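Local coordinates for probable sulfate-binding lipoprotein SubI (Mycobacterium tuberculosis, PDB 6DDN) that probably binds sulfate outside the cell membrane and serves as the carrier of a sulfate uptake system, at residues A[166-171]-A[223-228]; A[158-163]-A[230-235]; A[117-122]-A[126-131]; A[113-118]-A[264-269]. All coordinates share one frame; numbering follows the deposited sequence.

Contact 1. Residues A[166-171]-A[223-228]; sequences EVITPS and DVFVQG
I168 meets V224 and F225 through apolar contacts alone, each of its two branches taking one partner. With chi1 at -54°, CG1 lies beside the backbone N and runs to the phenyl ring, while CG2 lies anti to that N and is left for the valine. The I168 CG2 methyl stands 4.0 Å from V224 CG1, two branched chains meeting at a slant. A beta-branched residue suits a strand that must fill two neighbouring spaces on one side.

The aromatic contact is made at the ring's rim: I168 CG1 approaches F225 CD1 to 3.9 Å, close to the ring plane. F225 CG is anti to its backbone N (chi1 180°), which carries CD1 of the ring to I168; L233 touches the ring as well. R147 makes a cation-pi contact with the same ring, so the phenyl offers hydrocarbon at its edge and electron density to a cation.

Topologically this is part of a beta-alpha-beta crossover. Strand 167-168 is linked through three helices, the last being 218-227, to its parallel neighbour 232-236, and that last helix lies over the I168 side chain. I168 bonds through its backbone to V232 and I234 of the partner strand.

Among backbone groups, the helix ends in a Schellman motif: G228 N bonds weakly to F225 O at 3.1 Å and to V224 O at 3.4 Å. G228 fits because its phi is positive and a CB would press on the preceding carbonyl. F225 O receives a further bond, from R147 NH2.

Contact 2. Residues A[158-163]-A[230-235]; sequences DDLLRP and GDVLIS
L160 reaches strand 232-236 with both of its terminal methyls. CD2 packs on V232, 3.6 Å from CG1 and 4.0 Å from CG2 of that valine, so it rests against both branches, nearer to CG1; the two side chains cross nearly at right angles. The other methyl, CD1, meets I234 CD1 at 3.8 Å, end against end. A leucine fits here because its fork divides between two strand residues, and the strand presents V232 and I234, two positions apart, on the same face.

The L160 CA-CB bond runs alongside the strand rather than at it, and it is the outer part of the chain that turns in. In I234, chi2 of -173° keeps CD1 anti to CA, which extends this branch to the L160 methyl. V167, F144, I154 and L206 also touch L160, which places this leucine in the core between the sheet and helix 196-210. Strand 232-236 lies between 138-147, antiparallel to it, and 167-168, parallel to it, in the mixed sheet of this type II periplasmic-binding-protein fold.

Further out, the 158-163 turn is braced by its own polar groups. L161 N bonds to D158 O at 3.1 Å, and R162 NH1 makes a salt bridge of 3.0 Å with D159 OD1. D159 OD1 lies in the guanidinium plane, yet the nitrogen meets it from above the carboxylate, 74° out of that plane. R155 N holds the other oxygen, D159 OD2, while the R162 guanidinium also bonds to the carbonyls of K152 and N153. Just before the strand, D231 OD1 accepts a bond from E166 N.

Contact 3. Residues A[117-122]-A[126-131]; sequences RLVKAG and KDWDAD. With SO4 (sulfate ion), chain E.
V119 and K126 bring their CA atoms to 6.1 Å, where the chain turns back beside the end of helix 113-120. The turn is a helix-ending Schellman motif: G122, with positive phi, is its C-prime residue, and G122 N bonds to V119 O at 3.0 Å, while the amide that follows G122 bonds to L118 O. Glycine tolerates this backbone most easily, and L118 and V124 add a further backbone bond across the loop.

V119 carries the packing between the segments. Its CG1 is anti to the backbone N (chi1 -175°) and CG2 lies beside that N, which spreads the two methyls over two partners. CG1 touches the aliphatic part of a lysine, 4.0 Å from K126 CG and 4.1 Å from K126 CA. K126 suits this exposed position, since its CH2 groups can cover a valine while the chain carries its charge at the far end.

W128 receives the other methyl at CD1 and NE1 of its five-membered ring. With chi1 at 75°, CG stands between the backbone N and the carbonyl carbon, which brings CD1 and NE1 of the indole against V119. Elsewhere the indole packs on P264 and W128 CB on A266, both of strand 257-267, so the loop is fastened to the sheet as well as to the helix; E112 also touches W128. One face of the indole is covered from within the loop by D129 CB, 3.6 Å above the plane and over its centre. V119 CG2 comes obliquely, 3.9 Å from W128 CD1 and 3.7 Å from W128 NE1.

Contact 4. Residues A[113-118]-A[264-269]; sequences PDIARL and PLAVVA. With SO4 (sulfate ion), chain E.
One sulfate oxygen, O4, is gripped by two groups of R117: NE at 3.2 Å and NH1 at 3.0 Å. Both bonds come from the edge of the guanidinium, and neither is straight, the NH1 angle being 151°, because two donors share a single acceptor. R96 NE holds the same ion, which is probably from the crystallisation liquor.

R117 lies on helix 113-120, which packs with another side on strand 257-267, helix against sheet as in the alpha/beta domains of type II periplasmic binding proteins. A bend at chi3 (-69°) lets the guanidinium turn its remaining nitrogen back along the helix: NH2 makes a salt bridge to D114 OD1, 3.1 Å long with an N-H...O angle of 165°. The carboxylate is met on its anti side, and S91 OG bonds to D114 OD2. The aspartate thus fixes the rotation of the arginine and probably offsets part of its charge.

Between helix and strand the contact is hydrocarbon. I115 slides past P264, its CG1 lying 3.6 Å from P264 CG and 3.7 Å from P264 CB. Proline offers a rigid flank for a branched chain, and A266, two residues on, is small enough to admit the other branch: I115 CG2 stops 4.3 Å from A266 CB.

In the fold
The contacts form two pairs on opposite sides of the chain's centre. Contacts 3 and 4 lie about 6 Å apart, centre to centre, share helix 113-120 and meet through W128, which packs on I115, P264 and A266. Contacts 1 and 2, about 11 Å between centres, join through the neighbouring strands 167-168 and 232-236. Between the pairs the contact centres are about 28 to 36 Å apart. Along the chain contact 3 closes first; contact 1 is nested within contact 2, and both within contact 4, so the chain leaves one region, builds the other and returns, consistent with the two-lobed architecture of periplasmic binding proteins. Contacts 1, 2 and 4 reach the same mixed sheet.

Contact 1. Residues A[166-171]-A[223-228]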
loop_
_atom_site.group_PDB
_atom_site.type_symbol
_atom_site.label_atom_id
_atom_site.label_comp_id
_atom_site.label_asym_id
_atom_site.label_seq_id
_atom_site.Cartn_x
_atom_site.Cartn_y
_atom_site.Cartn_z
ATOM N N GLU A 166 22.287 -3.435 -2.898
ATOM C CA GLU A 166 21.275 -3.307 -3.936
ATOM C C GLU A 166 19.901 -3.228 -3.293
ATOM O O GLU A 166 19.539 -4.086 -2.480
ATOM C CB GLU A 166 21.309 -4.471 -4.928
ATOM C CG GLU A 166 20.191 -4.363 -5.959
ATOM C CD GLU A 166 20.037 -5.597 -6.819
ATOM O OE1 GLU A 166 20.718 -6.611 -6.551
ATOM O OE2 GLU A 166 19.228 -5.549 -7.772
ATOM N N VAL A 167 19.143 -2.205 -3.666
ATOM C CA VAL A 167 17.795 -1.993 -3.162
ATOM C C VAL A 167 16.809 -2.533 -4.186
ATOM O O VAL A 167 16.931 -2.253 -5.386
ATOM C CB VAL A 167 17.537 -0.504 -2.881
ATOM C CG1 VAL A 167 16.061 -0.263 -2.622
ATOM C CG2 VAL A 167 18.383 -0.036 -1.707
ATOM N N ILE A 168 15.840 -3.314 -3.719
ATOM C CA ILE A 168 14.749 -3.799 -4.551
ATOM C C ILE A 168 13.534 -2.926 -4.282
ATOM O O ILE A 168 13.057 -2.846 -3.142
ATOM C CB ILE A 168 14.442 -5.278 -4.276
ATOM C CG1 ILE A 168 15.707 -6.121 -4.430
ATOM C CG2 ILE A 168 13.355 -5.777 -5.211
ATOM C CD1 ILE A 168 16.375 -5.974 -5.779
ATOM N N THR A 169 13.038 -2.260 -5.327
ATOM C CA THR A 169 11.851 -1.422 -5.240
ATOM C C THR A 169 11.218 -1.360 -6.623
ATOM O O THR A 169 11.944 -1.302 -7.627
ATOM C CB THR A 169 12.175 -0.010 -4.733
ATOM O OG1 THR A 169 10.985 0.790 -4.727
ATOM C CG2 THR A 169 13.230 0.654 -5.604
ATOM N N PRO A 170 9.886 -1.388 -6.715
ATOM C CA PRO A 170 9.241 -1.438 -8.036
ATOM C C PRO A 170 9.300 -0.124 -8.800
ATOM O O PRO A 170 9.933 0.843 -8.363
ATOM C CB PRO A 170 7.794 -1.824 -7.701
ATOM C CG PRO A 170 7.596 -1.354 -6.311
ATOM C CD PRO A 170 8.914 -1.537 -5.621
ATOM N N SER A 171 8.633 -0.089 -9.954
ATOM C CA SER A 171 8.616 1.042 -10.878
ATOM C C SER A 171 7.445 1.964 -10.561
ATOM O O SER A 171 6.317 1.486 -10.392
ATOM C CB SER A 171 8.509 0.556 -12.316
ATOM O OG SER A 171 8.682 1.624 -13.230
ATOM N N ASP A 223 8.745 -11.084 -4.871
ATOM C CA ASP A 223 9.094 -12.367 -5.470
ATOM C C ASP A 223 10.573 -12.424 -5.835
ATOM O O ASP A 223 11.294 -13.337 -5.415
ATOM C CB ASP A 223 8.227 -12.615 -6.705
ATOM C CG ASP A 223 6.758 -12.786 -6.364
ATOM O OD1 ASP A 223 6.445 -13.027 -5.178
ATOM O OD2 ASP A 223 5.914 -12.682 -7.284
ATOM N N VAL A 224 11.044 -11.448 -6.615
ATOM C CA VAL A 224 12.435 -11.465 -7.054
ATOM C C VAL A 224 13.381 -11.288 -5.873
ATOM O O VAL A 224 14.529 -11.747 -5.917
ATOM C CB VAL A 224 12.669 -10.397 -8.140
ATOM C CG1 VAL A 224 12.848 -9.018 -7.523
ATOM C CG2 VAL A 224 13.875 -10.770 -8.995
ATOM N N PHE A 225 12.926 -10.640 -4.799
ATOM C CA PHE A 225 13.769 -10.531 -3.614
ATOM C C PHE A 225 13.861 -11.865 -2.886
ATOM O O PHE A 225 14.934 -12.239 -2.397
ATOM C CB PHE A 225 13.241 -9.443 -2.679
ATOM C CG PHE A 225 14.056 -9.277 -1.427
ATOM C CD1 PHE A 225 15.179 -8.465 -1.421
ATOM C CD2 PHE A 225 13.704 -9.937 -0.260
ATOM C CE1 PHE A 225 15.934 -8.315 -0.276
ATOM C CE2 PHE A 225 14.455 -9.793 0.887
ATOM C CZ PHE A 225 15.572 -8.982 0.880
ATOM N N VAL A 226 12.746 -12.592 -2.804
ATOM C CA VAL A 226 12.749 -13.898 -2.149
ATOM C C VAL A 226 13.663 -14.863 -2.893
ATOM O O VAL A 226 14.414 -15.628 -2.276
ATOM C CB VAL A 226 11.310 -14.440 -2.038
ATOM C CG1 VAL A 226 11.307 -15.960 -2.019
ATOM C CG2 VAL A 226 10.632 -13.888 -0.791
ATOM N N GLN A 227 13.629 -14.831 -4.228
ATOM C CA GLN A 227 14.496 -15.707 -5.005
ATOM C C GLN A 227 15.973 -15.364 -4.854
ATOM O O GLN A 227 16.815 -16.200 -5.189
ATOM C CB GLN A 227 14.107 -15.681 -6.484
ATOM C CG GLN A 227 13.043 -16.707 -6.861
ATOM C CD GLN A 227 13.628 -18.077 -7.191
ATOM O OE1 GLN A 227 13.623 -18.499 -8.347
ATOM N NE2 GLN A 227 14.118 -18.783 -6.171
ATOM N N GLY A 228 16.312 -14.178 -4.356
ATOM C CA GLY A 228 17.688 -13.905 -3.990
ATOM C C GLY A 228 18.295 -12.637 -4.557
ATOM O O GLY A 228 19.499 -12.407 -4.403
#

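Contact 2. Residues A[158-163]-A[230-235]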
loop_
_atom_site.group_PDB
_atom_site.type_symbol
_atom_site.label_atom_id
_atom_site.label_comp_id
_atom_site.label_asym_id
_atom_site.label_seq_id
_atom_site.Cartn_x
_atom_site.Cartn_y
_atom_site.Cartn_z
ATOM N N ASP A 158 20.315 5.778 5.463
ATOM C CA ASP A 158 21.710 5.887 5.053
ATOM C C ASP A 158 22.307 4.524 4.731
ATOM O O ASP A 158 23.237 4.429 3.922
ATOM C CB ASP A 158 22.529 6.581 6.143
ATOM C CG ASP A 158 22.389 8.088 6.107
ATOM O OD1 ASP A 158 21.981 8.623 5.054
ATOM O OD2 ASP A 158 22.691 8.739 7.131
ATOM N N ASP A 159 21.787 3.459 5.347
ATOM C CA ASP A 159 22.300 2.121 5.078
ATOM C C ASP A 159 22.047 1.680 3.642
ATOM O O ASP A 159 22.760 0.802 3.145
ATOM C CB ASP A 159 21.683 1.110 6.046
ATOM C CG ASP A 159 22.312 1.162 7.425
ATOM O OD1 ASP A 159 23.527 1.428 7.518
ATOM O OD2 ASP A 159 21.589 0.936 8.416
ATOM N N LEU A 160 21.055 2.263 2.968
ATOM C CA LEU A 160 20.771 1.898 1.586
ATOM C C LEU A 160 21.774 2.488 0.605
ATOM O O LEU A 160 21.812 2.053 -0.550
ATOM C CB LEU A 160 19.360 2.341 1.192
ATOM C CG LEU A 160 18.172 1.860 2.028
ATOM C CD1 LEU A 160 16.897 1.895 1.199
ATOM C CD2 LEU A 160 18.406 0.469 2.598
ATOM N N LEU A 161 22.574 3.463 1.032
ATOM C CA LEU A 161 23.611 4.060 0.203
ATOM C C LEU A 161 24.990 3.488 0.493
ATOM O O LEU A 161 25.993 4.080 0.085
ATOM C CB LEU A 161 23.633 5.577 0.398
ATOM C CG LEU A 161 22.392 6.346 -0.044
ATOM C CD1 LEU A 161 22.633 7.842 0.062
ATOM C CD2 LEU A 161 22.017 5.960 -1.460
ATOM N N ARG A 162 25.065 2.367 1.194
ATOM C CA ARG A 162 26.364 1.785 1.472
ATOM C C ARG A 162 26.891 1.050 0.240
ATOM O O ARG A 162 26.109 0.589 -0.596
ATOM C CB ARG A 162 26.277 0.834 2.659
ATOM C CG ARG A 162 26.480 1.527 3.998
ATOM C CD ARG A 162 25.824 0.758 5.128
ATOM N NE ARG A 162 26.239 -0.640 5.136
ATOM C CZ ARG A 162 25.706 -1.573 5.917
ATOM N NH1 ARG A 162 24.732 -1.259 6.761
ATOM N NH2 ARG A 162 26.147 -2.821 5.854
ATOM N N PRO A 163 28.212 0.948 0.100
ATOM C CA PRO A 163 28.782 0.334 -1.108
ATOM C C PRO A 163 28.319 -1.104 -1.281
ATOM O O PRO A 163 28.432 -1.927 -0.370
ATOM C CB PRO A 163 30.294 0.411 -0.866
ATOM C CG PRO A 163 30.473 1.500 0.134
ATOM C CD PRO A 163 29.251 1.487 0.995
ATOM N N GLY A 230 18.967 -8.701 -4.612
ATOM C CA GLY A 230 18.974 -7.522 -3.773
ATOM C C GLY A 230 19.208 -7.835 -2.303
ATOM O O GLY A 230 18.937 -8.929 -1.812
ATOM N N ASP A 231 19.718 -6.830 -1.591
ATOM C CA ASP A 231 20.025 -6.950 -0.171
ATOM C C ASP A 231 18.935 -6.399 0.734
ATOM O O ASP A 231 18.805 -6.853 1.875
ATOM C CB ASP A 231 21.342 -6.235 0.146
ATOM C CG ASP A 231 22.468 -6.671 -0.765
ATOM O OD1 ASP A 231 23.005 -5.817 -1.503
ATOM O OD2 ASP A 231 22.806 -7.872 -0.749
ATOM N N VAL A 232 18.151 -5.436 0.261
ATOM C CA VAL A 232 17.059 -4.864 1.036
ATOM C C VAL A 232 15.922 -4.528 0.081
ATOM O O VAL A 232 16.148 -3.931 -0.977
ATOM C CB VAL A 232 17.503 -3.615 1.824
ATOM C CG1 VAL A 232 18.291 -2.673 0.929
ATOM C CG2 VAL A 232 16.301 -2.908 2.438
ATOM N N LEU A 233 14.710 -4.930 0.443
ATOM C CA LEU A 233 13.517 -4.665 -0.346
ATOM C C LEU A 233 12.647 -3.668 0.407
ATOM O O LEU A 233 12.179 -3.959 1.515
ATOM C CB LEU A 233 12.745 -5.957 -0.619
ATOM C CG LEU A 233 11.245 -5.821 -0.894
ATOM C CD1 LEU A 233 11.004 -5.303 -2.302
ATOM C CD2 LEU A 233 10.528 -7.143 -0.672
ATOM N N ILE A 234 12.443 -2.494 -0.181
ATOM C CA ILE A 234 11.513 -1.521 0.378
ATOM C C ILE A 234 10.097 -1.972 0.049
ATOM O O ILE A 234 9.770 -2.225 -1.115
ATOM C CB ILE A 234 11.793 -0.114 -0.170
ATOM C CG1 ILE A 234 13.294 0.106 -0.350
ATOM C CG2 ILE A 234 11.231 0.933 0.764
ATOM C CD1 ILE A 234 13.654 1.528 -0.732
ATOM N N SER A 235 9.255 -2.084 1.074
ATOM C CA SER A 235 7.957 -2.720 0.900
ATOM C C SER A 235 7.009 -2.238 1.988
ATOM O O SER A 235 7.403 -1.525 2.914
ATOM C CB SER A 235 8.091 -4.245 0.933
ATOM O OG SER A 235 6.848 -4.874 0.679
#

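Contact 3. Residues A[117-122]-A[126-131]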
loop_
_atom_site.group_PDB
_atom_site.type_symbol
_atom_site.label_atom_id
_atom_site.label_comp_id
_atom_site.label_asym_id
_atom_site.label_seq_id
_atom_site.Cartn_x
_atom_site.Cartn_y
_atom_site.Cartn_z
ATOM N N ARG A 117 -7.732 8.861 -10.880
ATOM C CA ARG A 117 -7.828 8.557 -12.305
ATOM C C ARG A 117 -9.212 8.027 -12.656
ATOM O O ARG A 117 -9.788 8.404 -13.682
ATOM C CB ARG A 117 -6.750 7.551 -12.709
ATOM C CG ARG A 117 -6.855 7.098 -14.163
ATOM C CD ARG A 117 -5.925 5.936 -14.479
ATOM N NE ARG A 117 -4.519 6.328 -14.464
ATOM C CZ ARG A 117 -3.692 6.101 -13.448
ATOM N NH1 ARG A 117 -2.427 6.493 -13.520
ATOM N NH2 ARG A 117 -4.127 5.479 -12.361
ATOM N N LEU A 118 -9.766 7.159 -11.806
ATOM C CA LEU A 118 -11.107 6.638 -12.051
ATOM C C LEU A 118 -12.170 7.711 -11.860
ATOM O O LEU A 118 -13.200 7.687 -12.543
ATOM C CB LEU A 118 -11.383 5.450 -11.135
ATOM C CG LEU A 118 -10.443 4.262 -11.320
ATOM C CD1 LEU A 118 -11.071 3.029 -10.733
ATOM C CD2 LEU A 118 -10.132 4.048 -12.789
ATOM N N VAL A 119 -11.948 8.648 -10.938
ATOM C CA VAL A 119 -12.880 9.759 -10.778
ATOM C C VAL A 119 -12.851 10.650 -12.013
ATOM O O VAL A 119 -13.896 11.055 -12.534
ATOM C CB VAL A 119 -12.557 10.553 -9.500
ATOM C CG1 VAL A 119 -13.605 11.624 -9.266
ATOM C CG2 VAL A 119 -12.476 9.624 -8.305
ATOM N N LYS A 120 -11.647 10.957 -12.505
ATOM C CA LYS A 120 -11.499 11.720 -13.737
ATOM C C LYS A 120 -12.182 11.044 -14.919
ATOM O O LYS A 120 -12.545 11.726 -15.884
ATOM C CB LYS A 120 -10.014 11.924 -14.045
ATOM C CG LYS A 120 -9.674 13.255 -14.689
ATOM C CD LYS A 120 -9.403 14.329 -13.646
ATOM C CE LYS A 120 -8.987 15.639 -14.300
ATOM N NZ LYS A 120 -9.976 16.107 -15.310
ATOM N N ALA A 121 -12.366 9.726 -14.864
ATOM C CA ALA A 121 -12.975 8.968 -15.946
ATOM C C ALA A 121 -14.433 8.618 -15.678
ATOM O O ALA A 121 -15.026 7.857 -16.447
ATOM C CB ALA A 121 -12.174 7.690 -16.206
ATOM N N GLY A 122 -15.021 9.147 -14.606
ATOM C CA GLY A 122 -16.404 8.851 -14.283
ATOM C C GLY A 122 -16.661 7.468 -13.729
ATOM O O GLY A 122 -17.825 7.083 -13.584
ATOM N N LYS A 126 -17.331 11.060 -7.012
ATOM C CA LYS A 126 -16.440 11.951 -6.272
ATOM C C LYS A 126 -16.692 11.923 -4.768
ATOM O O LYS A 126 -15.826 12.361 -3.998
ATOM C CB LYS A 126 -16.583 13.377 -6.802
ATOM C CG LYS A 126 -16.967 13.451 -8.275
ATOM C CD LYS A 126 -17.765 14.710 -8.572
ATOM C CE LYS A 126 -18.196 14.755 -10.026
ATOM N NZ LYS A 126 -18.916 13.513 -10.432
ATOM N N ASP A 127 -17.842 11.401 -4.332
ATOM C CA ASP A 127 -18.208 11.320 -2.919
ATOM C C ASP A 127 -17.324 10.358 -2.133
ATOM O O ASP A 127 -17.520 10.172 -0.931
ATOM C CB ASP A 127 -19.670 10.878 -2.763
ATOM C CG ASP A 127 -19.901 9.411 -3.165
ATOM O OD1 ASP A 127 -21.078 8.999 -3.208
ATOM O OD2 ASP A 127 -18.936 8.671 -3.464
ATOM N N TRP A 128 -16.391 9.707 -2.823
ATOM C CA TRP A 128 -15.735 8.529 -2.272
ATOM C C TRP A 128 -14.837 8.855 -1.086
ATOM O O TRP A 128 -14.507 7.950 -0.312
ATOM C CB TRP A 128 -14.937 7.839 -3.377
ATOM C CG TRP A 128 -13.690 8.564 -3.698
ATOM C CD1 TRP A 128 -13.534 9.585 -4.591
ATOM C CD2 TRP A 128 -12.410 8.343 -3.108
ATOM N NE1 TRP A 128 -12.225 10.006 -4.598
ATOM C CE2 TRP A 128 -11.516 9.260 -3.693
ATOM C CE3 TRP A 128 -11.932 7.456 -2.140
ATOM C CZ2 TRP A 128 -10.170 9.311 -3.345
ATOM C CZ3 TRP A 128 -10.600 7.508 -1.794
ATOM C CH2 TRP A 128 -9.733 8.428 -2.395
ATOM N N ASP A 129 -14.442 10.120 -0.917
ATOM C CA ASP A 129 -13.562 10.505 0.179
ATOM C C ASP A 129 -14.094 11.684 0.990
ATOM O O ASP A 129 -13.353 12.236 1.813
ATOM C CB ASP A 129 -12.159 10.825 -0.348
ATOM C CG ASP A 129 -12.097 12.149 -1.074
ATOM O OD1 ASP A 129 -13.113 12.552 -1.677
ATOM O OD2 ASP A 129 -11.026 12.785 -1.047
ATOM N N ALA A 130 -15.348 12.091 0.777
ATOM C CA ALA A 130 -15.975 13.095 1.628
ATOM C C ALA A 130 -16.364 12.535 2.989
ATOM O O ALA A 130 -16.725 13.306 3.885
ATOM C CB ALA A 130 -17.209 13.684 0.940
ATOM N N ASP A 131 -16.291 11.219 3.151
ATOM C CA ASP A 131 -16.511 10.566 4.429
ATOM C C ASP A 131 -15.406 10.941 5.411
ATOM O O ASP A 131 -14.263 11.200 5.021
ATOM C CB ASP A 131 -16.549 9.049 4.218
ATOM C CG ASP A 131 -17.201 8.302 5.361
ATOM O OD1 ASP A 131 -17.632 7.150 5.136
ATOM O OD2 ASP A 131 -17.275 8.849 6.479
HETATM S S SO4 E . -2.140 7.499 -17.173
HETATM O O1 SO4 E . -3.398 6.995 -17.714
HETATM O O2 SO4 E . -1.250 6.379 -16.882
HETATM O O3 SO4 E . -1.505 8.380 -18.147
HETATM O O4 SO4 E . -2.401 8.246 -15.946
#

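Contact 4. Residues A[113-118]-A[264-269]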
loop_
_atom_site.group_PDB
_atom_site.type_symbol
_atom_site.label_atom_id
_atom_site.label_comp_id
_atom_site.label_asym_id
_atom_site.label_seq_id
_atom_site.Cartn_x
_atom_site.Cartn_y
_atom_site.Cartn_z
ATOM N N PRO A 113 -3.970 8.666 -5.953
ATOM C CA PRO A 113 -4.006 8.990 -7.392
ATOM C C PRO A 113 -4.654 7.921 -8.254
ATOM O O PRO A 113 -5.338 8.249 -9.233
ATOM C CB PRO A 113 -2.524 9.158 -7.740
ATOM C CG PRO A 113 -1.901 9.614 -6.484
ATOM C CD PRO A 113 -2.685 9.058 -5.341
ATOM N N ASP A 114 -4.460 6.646 -7.914
ATOM C CA ASP A 114 -5.074 5.571 -8.681
ATOM C C ASP A 114 -6.588 5.536 -8.511
ATOM O O ASP A 114 -7.274 4.887 -9.309
ATOM C CB ASP A 114 -4.455 4.232 -8.284
ATOM C CG ASP A 114 -2.995 4.128 -8.684
ATOM O OD1 ASP A 114 -2.625 4.697 -9.732
ATOM O OD2 ASP A 114 -2.217 3.482 -7.953
ATOM N N ILE A 115 -7.119 6.212 -7.496
ATOM C CA ILE A 115 -8.560 6.422 -7.399
ATOM C C ILE A 115 -8.980 7.662 -8.175
ATOM O O ILE A 115 -10.022 7.666 -8.834
ATOM C CB ILE A 115 -8.992 6.512 -5.921
ATOM C CG1 ILE A 115 -8.639 5.223 -5.175
ATOM C CG2 ILE A 115 -10.480 6.779 -5.818
ATOM C CD1 ILE A 115 -9.402 4.009 -5.657
ATOM N N ALA A 116 -8.164 8.719 -8.116
ATOM C CA ALA A 116 -8.485 9.955 -8.821
ATOM C C ALA A 116 -8.566 9.746 -10.327
ATOM O O ALA A 116 -9.379 10.395 -10.996
ATOM C CB ALA A 116 -7.451 11.030 -8.487
ATOM N N ARG A 117 -7.732 8.861 -10.880
ATOM C CA ARG A 117 -7.828 8.557 -12.305
ATOM C C ARG A 117 -9.212 8.027 -12.656
ATOM O O ARG A 117 -9.788 8.404 -13.682
ATOM C CB ARG A 117 -6.750 7.551 -12.709
ATOM C CG ARG A 117 -6.855 7.098 -14.163
ATOM C CD ARG A 117 -5.925 5.936 -14.479
ATOM N NE ARG A 117 -4.519 6.328 -14.464
ATOM C CZ ARG A 117 -3.692 6.101 -13.448
ATOM N NH1 ARG A 117 -2.427 6.493 -13.520
ATOM N NH2 ARG A 117 -4.127 5.479 -12.361
ATOM N N LEU A 118 -9.766 7.159 -11.806
ATOM C CA LEU A 118 -11.107 6.638 -12.051
ATOM C C LEU A 118 -12.170 7.711 -11.860
ATOM O O LEU A 118 -13.200 7.687 -12.543
ATOM C CB LEU A 118 -11.383 5.450 -11.135
ATOM C CG LEU A 118 -10.443 4.262 -11.320
ATOM C CD1 LEU A 118 -11.071 3.029 -10.733
ATOM C CD2 LEU A 118 -10.132 4.048 -12.789
ATOM N N PRO A 264 -6.467 3.556 -0.357
ATOM C CA PRO A 264 -7.874 3.931 -0.533
ATOM C C PRO A 264 -8.726 2.800 -1.097
ATOM O O PRO A 264 -8.250 1.886 -1.774
ATOM C CB PRO A 264 -7.804 5.099 -1.522
ATOM C CG PRO A 264 -6.551 4.852 -2.295
ATOM C CD PRO A 264 -5.586 4.215 -1.336
ATOM N N LEU A 265 -10.024 2.899 -0.806
ATOM C CA LEU A 265 -11.035 1.972 -1.291
ATOM C C LEU A 265 -12.265 2.768 -1.695
ATOM O O LEU A 265 -12.681 3.683 -0.980
ATOM C CB LEU A 265 -11.408 0.935 -0.223
ATOM C CG LEU A 265 -12.695 0.130 -0.422
ATOM C CD1 LEU A 265 -12.458 -1.071 -1.326
ATOM C CD2 LEU A 265 -13.257 -0.310 0.922
ATOM N N ALA A 266 -12.846 2.418 -2.839
ATOM C CA ALA A 266 -14.015 3.124 -3.336
ATOM C C ALA A 266 -14.889 2.164 -4.127
ATOM O O ALA A 266 -14.404 1.190 -4.708
ATOM C CB ALA A 266 -13.622 4.321 -4.208
ATOM N N VAL A 267 -16.183 2.450 -4.139
ATOM C CA VAL A 267 -17.126 1.698 -4.956
ATOM C C VAL A 267 -17.056 2.216 -6.385
ATOM O O VAL A 267 -16.951 3.426 -6.619
ATOM C CB VAL A 267 -18.548 1.815 -4.375
ATOM C CG1 VAL A 267 -19.597 1.588 -5.449
ATOM C CG2 VAL A 267 -18.734 0.833 -3.229
ATOM N N VAL A 268 -17.089 1.301 -7.349
ATOM C CA VAL A 268 -17.082 1.679 -8.759
ATOM C C VAL A 268 -18.480 2.150 -9.138
ATOM O O VAL A 268 -19.461 1.419 -8.965
ATOM C CB VAL A 268 -16.628 0.511 -9.644
ATOM C CG1 VAL A 268 -17.100 0.715 -11.076
ATOM C CG2 VAL A 268 -15.117 0.369 -9.592
ATOM N N ALA A 269 -18.572 3.378 -9.657
ATOM C CA ALA A 269 -19.877 3.959 -9.960
ATOM C C ALA A 269 -20.581 3.225 -11.094
ATOM O O ALA A 269 -21.810 3.106 -11.080
ATOM C CB ALA A 269 -19.722 5.440 -10.300
HETATM S S SO4 E . -2.140 7.499 -17.173
HETATM O O1 SO4 E . -3.398 6.995 -17.714
HETATM O O2 SO4 E . -1.250 6.379 -16.882
HETATM O O3 SO4 E . -1.505 8.380 -18.147
HETATM O O4 SO4 E . -2.401 8.246 -15.946
#